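Local coordinates for amino acid adenylation domain-containing protein (Bacillus stratosphericus LAMA 585, PDB 6ULY) that probably selects a branched keto acid and activates it as an acyl adenylate for nonribosomal depsipeptide synthesis, at residues L63-G68 with G91-T96; I227-L232 with K267-N272; M295-N300 with V326-F331. One frame throughout, in Å; residues are numbered along the deposited sequence.

Overall arrangement
Interaction 1 comes first along the chain. It joins the turn after helix 46-62 to the entry of strand 94-97, so the stretch it closes holds strand 70-74 and helix 78-91. Interaction 2 follows and sets helix 224-237 on strand 267-270. Interaction 3 closes last, pairing strands 297-301 and 327-333. The three follow in series, with no nesting or crossing. Interactions 2 and 3 touch in the nine-stranded mixed sheet, where T268 N lies 2.8 Å from C297 O, a probable hydrogen bond. Their centres are about 9 Å apart. Interaction 1 lies at the start of strand 94-97 of the seven-stranded sheet, and its centre is about 26 Å from that of interaction 2.

Interaction 1: residues L63-G68 with G91-T96; sequences LGLKAG and GGFVPT. With SO4 (sulfate ion), chain I.
The F93 ring packs against L65 CB and the backbone of L65 and K66. L65 CB sits over one ring face, 3.9 Å from the ring centroid, as a CH-pi contact. G91 O lies over the opposite face, toward the rim. At the ring edge, K66 O comes to 3.3 Å from F93 CD1. F93 has CG beside its own backbone N (chi1 -44°), which swings the ring back between G91 and the turn. One hydrogen bond crosses the contact: G68 N gives to G92 O at 2.8 Å, and the bond is fairly straight, 160° at the hydrogen. It meets the oxygen from above the carbonyl plane. A67 CA lies 3.6 Å from G91 O, a weak CA-H...O contact. Two helix ends are joined here. Helices 46-62 and 78-91 each finish in a Schellman motif, with G64 and G92 at positive phi. After G92 the chain enters strand 94-97, next to strand 70-74, in a beta-alpha-beta crossover. V94 CG2 reaches G68 O at this entry, while the V94 backbone bonds to D69 and V71. Helix 46-62 also touches the ring, through L57, L60 and R61. A67, which is exposed, gives a hydrogen bond of 3.0 Å from its N to O3 of a sulfate ion, probably from the crystallisation liquor. K66 CD runs past O2 of the same ion.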
loop_
_atom_site.group_PDB
_atom_site.type_symbol
_atom_site.label_atom_id
_atom_site.label_comp_id
_atom_site.label_asym_id
_atom_site.label_seq_id
_atom_site.Cartn_x
_atom_site.Cartn_y
_atom_site.Cartn_z
ATOM N N LEU A 63 32.632 5.863 17.374
ATOM C CA LEU A 63 31.398 6.636 17.307
ATOM C C LEU A 63 30.322 6.112 18.247
ATOM O O LEU A 63 29.218 6.663 18.264
ATOM C CB LEU A 63 30.874 6.648 15.869
ATOM C CG LEU A 63 31.815 7.328 14.872
ATOM C CD1 LEU A 63 31.371 7.097 13.436
ATOM C CD2 LEU A 63 31.914 8.817 15.167
ATOM N N GLY A 64 30.612 5.071 19.024
ATOM C CA GLY A 64 29.701 4.589 20.037
ATOM C C GLY A 64 28.862 3.395 19.646
ATOM O O GLY A 64 28.009 2.978 20.438
ATOM N N LEU A 65 29.082 2.823 18.466
ATOM C CA LEU A 65 28.237 1.735 17.996
ATOM C C LEU A 65 28.447 0.488 18.842
ATOM O O LEU A 65 29.581 0.046 19.047
ATOM C CB LEU A 65 28.530 1.433 16.530
ATOM C CG LEU A 65 27.773 2.303 15.526
ATOM C CD1 LEU A 65 27.917 3.779 15.861
ATOM C CD2 LEU A 65 28.262 2.031 14.114
ATOM N N LYS A 66 27.346 -0.077 19.332
ATOM C CA LYS A 66 27.358 -1.300 20.118
ATOM C C LYS A 66 26.725 -2.435 19.321
ATOM O O LYS A 66 25.919 -2.209 18.415
ATOM C CB LYS A 66 26.607 -1.107 21.440
ATOM C CG LYS A 66 27.130 0.046 22.290
ATOM C CD LYS A 66 28.552 -0.209 22.782
ATOM C CE LYS A 66 29.033 0.907 23.702
ATOM N NZ LYS A 66 30.344 0.592 24.336
ATOM N N ALA A 67 27.108 -3.664 19.664
ATOM C CA ALA A 67 26.557 -4.837 18.996
ATOM C C ALA A 67 25.035 -4.806 19.044
ATOM O O ALA A 67 24.438 -4.573 20.099
ATOM C CB ALA A 67 27.087 -6.111 19.660
ATOM N N GLY A 68 24.408 -5.032 17.889
ATOM C CA GLY A 68 22.972 -4.956 17.750
ATOM C C GLY A 68 22.464 -3.644 17.189
ATOM O O GLY A 68 21.343 -3.600 16.668
ATOM N N GLY A 91 31.592 -6.217 14.149
ATOM C CA GLY A 91 31.156 -5.572 15.365
ATOM C C GLY A 91 29.814 -6.022 15.894
ATOM O O GLY A 91 29.395 -5.551 16.955
ATOM N N GLY A 92 29.131 -6.933 15.205
ATOM C CA GLY A 92 27.768 -7.261 15.580
ATOM C C GLY A 92 26.771 -6.183 15.239
ATOM O O GLY A 92 25.632 -6.225 15.718
ATOM N N PHE A 93 27.178 -5.203 14.443
ATOM C CA PHE A 93 26.277 -4.165 13.987
ATOM C C PHE A 93 25.450 -4.702 12.831
ATOM O O PHE A 93 25.878 -5.605 12.104
ATOM C CB PHE A 93 27.064 -2.929 13.554
ATOM C CG PHE A 93 28.177 -2.558 14.497
ATOM C CD1 PHE A 93 27.987 -2.610 15.868
ATOM C CD2 PHE A 93 29.420 -2.176 14.014
ATOM C CE1 PHE A 93 29.006 -2.277 16.738
ATOM C CE2 PHE A 93 30.443 -1.841 14.879
ATOM C CZ PHE A 93 30.239 -1.893 16.242
ATOM N N VAL A 94 24.254 -4.146 12.674
ATOM C CA VAL A 94 23.301 -4.611 11.670
ATOM C C VAL A 94 23.218 -3.596 10.535
ATOM O O VAL A 94 22.581 -2.542 10.690
ATOM C CB VAL A 94 21.910 -4.838 12.286
ATOM C CG1 VAL A 94 21.004 -5.522 11.289
ATOM C CG2 VAL A 94 22.011 -5.660 13.556
ATOM N N PRO A 95 23.820 -3.865 9.381
ATOM C CA PRO A 95 23.694 -2.932 8.259
ATOM C C PRO A 95 22.268 -2.863 7.751
ATOM O O PRO A 95 21.536 -3.854 7.743
ATOM C CB PRO A 95 24.621 -3.524 7.192
ATOM C CG PRO A 95 25.521 -4.445 7.922
ATOM C CD PRO A 95 24.705 -4.990 9.047
ATOM N N THR A 96 21.889 -1.676 7.299
ATOM C CA THR A 96 20.625 -1.454 6.607
ATOM C C THR A 96 20.955 -1.184 5.143
ATOM O O THR A 96 21.378 -0.082 4.784
ATOM C CB THR A 96 19.860 -0.297 7.233
ATOM O OG1 THR A 96 19.739 -0.523 8.643
ATOM C CG2 THR A 96 18.484 -0.174 6.609
HETATM S S SO4 I . 29.389 -4.520 22.554
HETATM O O1 SO4 I . 28.473 -5.622 22.709
HETATM O O2 SO4 I . 28.813 -3.333 23.136
HETATM O O3 SO4 I . 29.642 -4.301 21.154
HETATM O O4 SO4 I . 30.622 -4.855 23.227
#

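Interaction 2: residues I227-L232 with K267-N272; sequences IVMFHL and KTWAPN
T268 OG1 is gripped by two groups, L216 O of the adjoining strand and W256 NE1. Its CB is turned away from helix 224-237, and its backbone is what meets the helix: F230 CZ presses on T268 C at 3.3 Å. Here helix 224-237 packs on the nine-stranded mixed sheet of the AMP-binding fold of the ANL clan. Helix residues 227-232 and strand 267-270 run roughly antiparallel, at 156°. Their axes come within 9.8 Å. F230 and W269 carry most of the contact. W269 CD1 stands over one face of the F230 ring, toward its rim, 3.3 Å from F230 CE2. The two ring planes meet obliquely, at 35°. The first torsion of W269 places CG between the backbone N and the carbonyl carbon and lifts the indole toward the helix. W269 NE1 is held by a hydrogen bond to D217 OD1, which would limit the rotation of the indole. K267 runs extended beside F230, with CG 4.2 Å from F230 CE1. Its NZ bonds to N234 OD1 on the next turn of the helix. That amine also lies above the F230 ring, but too far for more than a weak cation-pi attraction. Within the helix, L232 N bonds to I227 O at 2.8 Å, the mark of a wider pi-type turn. M229 and F230 point from this turn toward the strand. M229 also lines the pocket of the keto acyl adenylate, and I299 touches its side chain. M229 makes a Met-aromatic contact, with SD 5.4 Å from the centroid of the W269 five-membered ring, above its face. The bend at chi3 (65°) brings M229 CE down over the indole face, 3.4 Å from W269 CD2.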
loop_
_atom_site.group_PDB
_atom_site.type_symbol
_atom_site.label_atom_id
_atom_site.label_comp_id
_atom_site.label_asym_id
_atom_site.label_seq_id
_atom_site.Cartn_x
_atom_site.Cartn_y
_atom_site.Cartn_z
ATOM N N ILE A 227 23.851 -8.731 -2.764
ATOM C CA ILE A 227 24.528 -8.948 -1.493
ATOM C C ILE A 227 24.615 -10.435 -1.173
ATOM O O ILE A 227 25.673 -10.928 -0.768
ATOM C CB ILE A 227 23.833 -8.151 -0.369
ATOM C CG1 ILE A 227 24.527 -8.393 0.974
ATOM C CG2 ILE A 227 22.338 -8.493 -0.272
ATOM C CD1 ILE A 227 26.005 -7.999 0.995
ATOM N N VAL A 228 23.530 -11.183 -1.382
ATOM C CA VAL A 228 23.499 -12.589 -0.992
ATOM C C VAL A 228 23.849 -13.481 -2.174
ATOM O O VAL A 228 24.846 -14.211 -2.136
ATOM C CB VAL A 228 22.126 -12.986 -0.413
ATOM C CG1 VAL A 228 22.129 -14.460 -0.001
ATOM C CG2 VAL A 228 21.765 -12.099 0.766
ATOM N N MET A 229 23.032 -13.438 -3.229
ATOM C CA MET A 229 23.178 -14.419 -4.300
ATOM C C MET A 229 24.579 -14.399 -4.902
ATOM O O MET A 229 25.039 -15.420 -5.426
ATOM C CB MET A 229 22.139 -14.176 -5.393
ATOM C CG MET A 229 22.165 -15.224 -6.493
ATOM S SD MET A 229 20.870 -15.003 -7.731
ATOM C CE MET A 229 21.351 -13.440 -8.463
ATOM N N PHE A 230 25.277 -13.266 -4.825
ATOM C CA PHE A 230 26.615 -13.159 -5.403
ATOM C C PHE A 230 27.651 -12.834 -4.336
ATOM O O PHE A 230 28.484 -13.690 -4.030
ATOM C CB PHE A 230 26.615 -12.141 -6.543
ATOM C CG PHE A 230 26.424 -12.775 -7.889
ATOM C CD1 PHE A 230 27.446 -12.776 -8.819
ATOM C CD2 PHE A 230 25.238 -13.420 -8.202
ATOM C CE1 PHE A 230 27.283 -13.383 -10.046
ATOM C CE2 PHE A 230 25.070 -14.033 -9.428
ATOM C CZ PHE A 230 26.094 -14.012 -10.353
ATOM N N HIS A 231 27.619 -11.643 -3.740
ATOM C CA HIS A 231 28.709 -11.255 -2.849
ATOM C C HIS A 231 28.930 -12.300 -1.758
ATOM O O HIS A 231 30.044 -12.814 -1.596
ATOM C CB HIS A 231 28.433 -9.882 -2.240
ATOM C CG HIS A 231 29.468 -9.448 -1.250
ATOM N ND1 HIS A 231 30.813 -9.388 -1.554
ATOM C CD2 HIS A 231 29.357 -9.064 0.043
ATOM C CE1 HIS A 231 31.483 -8.977 -0.492
ATOM N NE2 HIS A 231 30.624 -8.775 0.490
ATOM N N LEU A 232 27.878 -12.644 -1.006
ATOM C CA LEU A 232 28.061 -13.585 0.097
ATOM C C LEU A 232 28.314 -14.999 -0.413
ATOM O O LEU A 232 29.112 -15.740 0.172
ATOM C CB LEU A 232 26.853 -13.555 1.033
ATOM C CG LEU A 232 26.736 -12.303 1.905
ATOM C CD1 LEU A 232 25.491 -12.387 2.779
ATOM C CD2 LEU A 232 27.977 -12.092 2.760
ATOM N N LYS A 267 30.789 -16.449 -14.021
ATOM C CA LYS A 267 29.395 -16.285 -13.638
ATOM C C LYS A 267 29.088 -14.807 -13.461
ATOM O O LYS A 267 29.969 -14.008 -13.126
ATOM C CB LYS A 267 29.062 -17.050 -12.349
ATOM C CG LYS A 267 29.779 -16.528 -11.116
ATOM C CD LYS A 267 29.432 -17.344 -9.875
ATOM C CE LYS A 267 30.005 -16.693 -8.627
ATOM N NZ LYS A 267 29.681 -17.432 -7.388
ATOM N N THR A 268 27.822 -14.462 -13.680
ATOM C CA THR A 268 27.326 -13.098 -13.554
ATOM C C THR A 268 25.805 -13.180 -13.508
ATOM O O THR A 268 25.223 -14.257 -13.663
ATOM C CB THR A 268 27.818 -12.217 -14.711
ATOM O OG1 THR A 268 27.535 -10.842 -14.431
ATOM C CG2 THR A 268 27.151 -12.613 -16.022
ATOM N N TRP A 269 25.160 -12.036 -13.288
ATOM C CA TRP A 269 23.704 -12.013 -13.283
ATOM C C TRP A 269 23.199 -10.610 -13.573
ATOM O O TRP A 269 23.941 -9.626 -13.494
ATOM C CB TRP A 269 23.136 -12.494 -11.944
ATOM C CG TRP A 269 23.092 -11.439 -10.887
ATOM C CD1 TRP A 269 24.140 -10.953 -10.163
ATOM C CD2 TRP A 269 21.927 -10.753 -10.415
ATOM N NE1 TRP A 269 23.703 -10.001 -9.274
ATOM C CE2 TRP A 269 22.346 -9.862 -9.408
ATOM C CE3 TRP A 269 20.570 -10.804 -10.749
ATOM C CZ2 TRP A 269 21.459 -9.026 -8.737
ATOM C CZ3 TRP A 269 19.693 -9.976 -10.080
ATOM C CH2 TRP A 269 20.140 -9.099 -9.087
ATOM N N ALA A 270 21.912 -10.538 -13.895
ATOM C CA ALA A 270 21.205 -9.281 -14.090
ATOM C C ALA A 270 19.717 -9.591 -14.249
ATOM O O ALA A 270 19.354 -10.719 -14.599
ATOM C CB ALA A 270 21.727 -8.528 -15.324
ATOM N N PRO A 271 18.846 -8.617 -13.989
ATOM C CA PRO A 271 17.438 -8.773 -14.371
ATOM C C PRO A 271 17.299 -8.802 -15.886
ATOM O O PRO A 271 18.219 -8.475 -16.637
ATOM C CB PRO A 271 16.749 -7.547 -13.761
ATOM C CG PRO A 271 17.692 -7.061 -12.693
ATOM C CD PRO A 271 19.066 -7.397 -13.192
ATOM N N ASN A 272 16.107 -9.195 -16.332
ATOM C CA ASN A 272 15.897 -9.416 -17.759
ATOM C C ASN A 272 16.159 -8.158 -18.582
ATOM O O ASN A 272 16.525 -8.257 -19.759
ATOM C CB ASN A 272 14.475 -9.919 -18.001
ATOM C CG ASN A 272 14.268 -10.416 -19.416
ATOM O OD1 ASN A 272 14.720 -11.506 -19.775
ATOM N ND2 ASN A 272 13.583 -9.619 -20.230
#

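Interaction 3: residues M295-N300 with V326-F331; sequences MTCMIN and VIRPAF. With QA7 (5'-O-{(S)-hydroxy[(4-methyl-2-oxopentanoyl)oxy]phosphoryl}adenosine), chain C.
V326 and R328 have the most surface buried in this pairing, and N300 follows. V326 reaches the residues that lead into the partner strand. Its CG1, anti to the carbonyl carbon (chi1 -55°), touches M295 O at 3.3 Å. Its CG2 lies alongside M298, pointing the same way, 3.6 Å from M298 CG. The V326 carbonyl takes a nearly straight hydrogen bond of 2.6 Å from M298 N. R328 extends over C297 instead. The flat guanidinium rests on C297, with CZ 3.7 Å from C297 CB, which lies over the centre of the group. C297 SG is close to R328 NH1, and that nitrogen has its hydrogen-bond partner in N207 OD1. Both R328 backbone groups bond to strand 297-301: R328 N gives to M298 O, and R328 O receives N300 N at 2.9 Å. N300 O then accepts A330 N, the last bond of the pairing. N300 CB lies 4.4 Å from I327 CG2, on the same side of the sheet. The amide of N300 turns to N272, as N300 ND2 bonds to N272 OD1. On the side of I299 and R328, I299 CG2 packs on A330 CB at 3.8 Å. Past this point A330 O takes a 2.7 Å hydrogen bond from N24, the adenine amino group of the adenylate. Strand 297-301, helix 307-317 and strand 327-333 form a parallel beta-alpha-beta unit whose second strand leads into the adenylate pocket.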
loop_
_atom_site.group_PDB
_atom_site.type_symbol
_atom_site.label_atom_id
_atom_site.label_comp_id
_atom_site.label_asym_id
_atom_site.label_seq_id
_atom_site.Cartn_x
_atom_site.Cartn_y
_atom_site.Cartn_z
ATOM N N MET A 295 32.551 -17.840 -19.568
ATOM C CA MET A 295 31.266 -17.653 -18.900
ATOM C C MET A 295 30.477 -18.957 -18.909
ATOM O O MET A 295 30.213 -19.526 -19.974
ATOM C CB MET A 295 30.476 -16.543 -19.589
ATOM C CG MET A 295 29.067 -16.307 -19.023
ATOM S SD MET A 295 29.034 -15.946 -17.251
ATOM C CE MET A 295 30.202 -14.589 -17.133
ATOM N N THR A 296 30.090 -19.424 -17.722
ATOM C CA THR A 296 29.282 -20.626 -17.590
ATOM C C THR A 296 27.918 -20.385 -16.962
ATOM O O THR A 296 27.029 -21.227 -17.127
ATOM C CB THR A 296 30.019 -21.683 -16.749
ATOM O OG1 THR A 296 30.289 -21.161 -15.442
ATOM C CG2 THR A 296 31.332 -22.076 -17.413
ATOM N N CYS A 297 27.717 -19.263 -16.269
ATOM C CA CYS A 297 26.510 -19.044 -15.474
ATOM C C CYS A 297 26.093 -17.580 -15.586
ATOM O O CYS A 297 26.700 -16.709 -14.960
ATOM C CB CYS A 297 26.755 -19.441 -14.023
ATOM S SG CYS A 297 25.431 -18.985 -12.883
ATOM N N MET A 298 25.053 -17.315 -16.367
ATOM C CA MET A 298 24.458 -15.984 -16.463
ATOM C C MET A 298 23.059 -16.074 -15.860
ATOM O O MET A 298 22.090 -16.408 -16.544
ATOM C CB MET A 298 24.406 -15.492 -17.901
ATOM C CG MET A 298 25.748 -15.453 -18.600
ATOM S SD MET A 298 25.693 -14.403 -20.065
ATOM C CE MET A 298 25.820 -12.787 -19.298
ATOM N N ILE A 299 22.958 -15.771 -14.568
ATOM C CA ILE A 299 21.671 -15.843 -13.892
ATOM C C ILE A 299 20.801 -14.679 -14.344
ATOM O O ILE A 299 21.245 -13.524 -14.382
ATOM C CB ILE A 299 21.861 -15.849 -12.369
ATOM C CG1 ILE A 299 22.445 -17.190 -11.924
ATOM C CG2 ILE A 299 20.534 -15.572 -11.671
ATOM C CD1 ILE A 299 23.081 -17.163 -10.549
ATOM N N ASN A 300 19.558 -14.985 -14.701
ATOM C CA ASN A 300 18.579 -13.999 -15.145
ATOM C C ASN A 300 17.409 -14.043 -14.169
ATOM O O ASN A 300 16.630 -15.003 -14.173
ATOM C CB ASN A 300 18.130 -14.295 -16.576
ATOM C CG ASN A 300 17.173 -13.256 -17.118
ATOM O OD1 ASN A 300 16.608 -12.463 -16.368
ATOM N ND2 ASN A 300 16.977 -13.262 -18.431
ATOM N N VAL A 326 24.348 -21.008 -20.837
ATOM C CA VAL A 326 24.818 -20.297 -19.654
ATOM C C VAL A 326 23.708 -19.538 -18.935
ATOM O O VAL A 326 23.863 -19.213 -17.752
ATOM C CB VAL A 326 25.939 -19.307 -20.017
ATOM C CG1 VAL A 326 27.074 -20.026 -20.733
ATOM C CG2 VAL A 326 25.389 -18.162 -20.874
ATOM N N ILE A 327 22.604 -19.230 -19.609
ATOM C CA ILE A 327 21.561 -18.400 -19.016
ATOM C C ILE A 327 20.715 -19.257 -18.085
ATOM O O ILE A 327 20.099 -20.239 -18.516
ATOM C CB ILE A 327 20.696 -17.733 -20.095
ATOM C CG1 ILE A 327 21.450 -16.555 -20.715
ATOM C CG2 ILE A 327 19.361 -17.281 -19.497
ATOM C CD1 ILE A 327 20.694 -15.851 -21.825
ATOM N N ARG A 328 20.671 -18.878 -16.812
ATOM C CA ARG A 328 19.921 -19.608 -15.793
ATOM C C ARG A 328 18.831 -18.715 -15.219
ATOM O O ARG A 328 19.109 -17.869 -14.349
ATOM C CB ARG A 328 20.861 -20.099 -14.693
ATOM C CG ARG A 328 21.953 -21.001 -15.222
ATOM C CD ARG A 328 22.769 -21.632 -14.112
ATOM N NE ARG A 328 23.994 -22.231 -14.636
ATOM C CZ ARG A 328 24.981 -22.709 -13.884
ATOM N NH1 ARG A 328 24.897 -22.667 -12.562
ATOM N NH2 ARG A 328 26.058 -23.225 -14.459
ATOM N N PRO A 329 17.589 -18.838 -15.682
ATOM C CA PRO A 329 16.495 -18.107 -15.033
ATOM C C PRO A 329 16.423 -18.443 -13.551
ATOM O O PRO A 329 16.698 -19.572 -13.135
ATOM C CB PRO A 329 15.250 -18.585 -15.786
ATOM C CG PRO A 329 15.760 -19.020 -17.120
ATOM C CD PRO A 329 17.137 -19.564 -16.882
ATOM N N ALA A 330 16.063 -17.444 -12.748
ATOM C CA ALA A 330 15.971 -17.630 -11.308
ATOM C C ALA A 330 14.926 -16.679 -10.742
ATOM O O ALA A 330 14.634 -15.632 -11.324
ATOM C CB ALA A 330 17.323 -17.401 -10.629
ATOM N N PHE A 331 14.367 -17.059 -9.592
ATOM C CA PHE A 331 13.399 -16.234 -8.885
ATOM C C PHE A 331 13.734 -16.225 -7.402
ATOM O O PHE A 331 14.221 -17.215 -6.849
ATOM C CB PHE A 331 11.959 -16.732 -9.086
ATOM C CG PHE A 331 11.062 -16.487 -7.901
ATOM C CD1 PHE A 331 10.474 -15.250 -7.705
ATOM C CD2 PHE A 331 10.822 -17.489 -6.976
ATOM C CE1 PHE A 331 9.656 -15.021 -6.613
ATOM C CE2 PHE A 331 10.011 -17.265 -5.886
ATOM C CZ PHE A 331 9.427 -16.030 -5.703
HETATM C C01 QA7 C . 16.874 -14.031 -8.339
HETATM C C02 QA7 C . 17.015 -12.729 -7.644
HETATM C C03 QA7 C . 17.996 -12.849 -6.510
HETATM C C04 QA7 C . 15.619 -12.304 -7.323
HETATM C C05 QA7 C . 15.368 -11.661 -5.996
HETATM C C06 QA7 C . 14.643 -10.356 -5.943
HETATM C C10 QA7 C . 11.241 -9.891 -5.430
HETATM C C11 QA7 C . 10.213 -9.888 -6.344
HETATM C C12 QA7 C . 9.470 -11.289 -6.312
HETATM C C13 QA7 C . 9.022 -11.415 -7.443
HETATM C C14 QA7 C . 10.011 -10.576 -8.458
HETATM C C16 QA7 C . 11.938 -11.922 -8.840
HETATM C C18 QA7 C . 11.439 -12.907 -10.664
HETATM C C19 QA7 C . 11.343 -13.654 -11.834
HETATM C C21 QA7 C . 9.314 -12.808 -12.218
HETATM C C23 QA7 C . 10.418 -12.120 -10.340
HETATM N N15 QA7 C . 10.762 -11.506 -9.201
HETATM N N17 QA7 C . 12.368 -12.778 -9.719
HETATM N N20 QA7 C . 10.281 -13.579 -12.560
HETATM N N22 QA7 C . 9.351 -12.091 -11.154
HETATM N N24 QA7 C . 12.399 -14.498 -12.194
HETATM O O07 QA7 C . 14.273 -9.781 -4.779
HETATM O O09 QA7 C . 11.903 -8.683 -5.383
HETATM O O25 QA7 C . 10.741 -9.847 -7.743
HETATM O O26 QA7 C . 7.736 -10.810 -7.680
HETATM O O27 QA7 C . 8.429 -11.479 -5.243
HETATM O O28 QA7 C . 13.974 -7.405 -4.724
HETATM O O29 QA7 C . 12.868 -8.615 -3.207
HETATM O O30 QA7 C . 14.402 -9.845 -6.918
HETATM O O31 QA7 C . 15.690 -12.190 -5.045
HETATM P P08 QA7 C . 13.237 -8.601 -4.556
#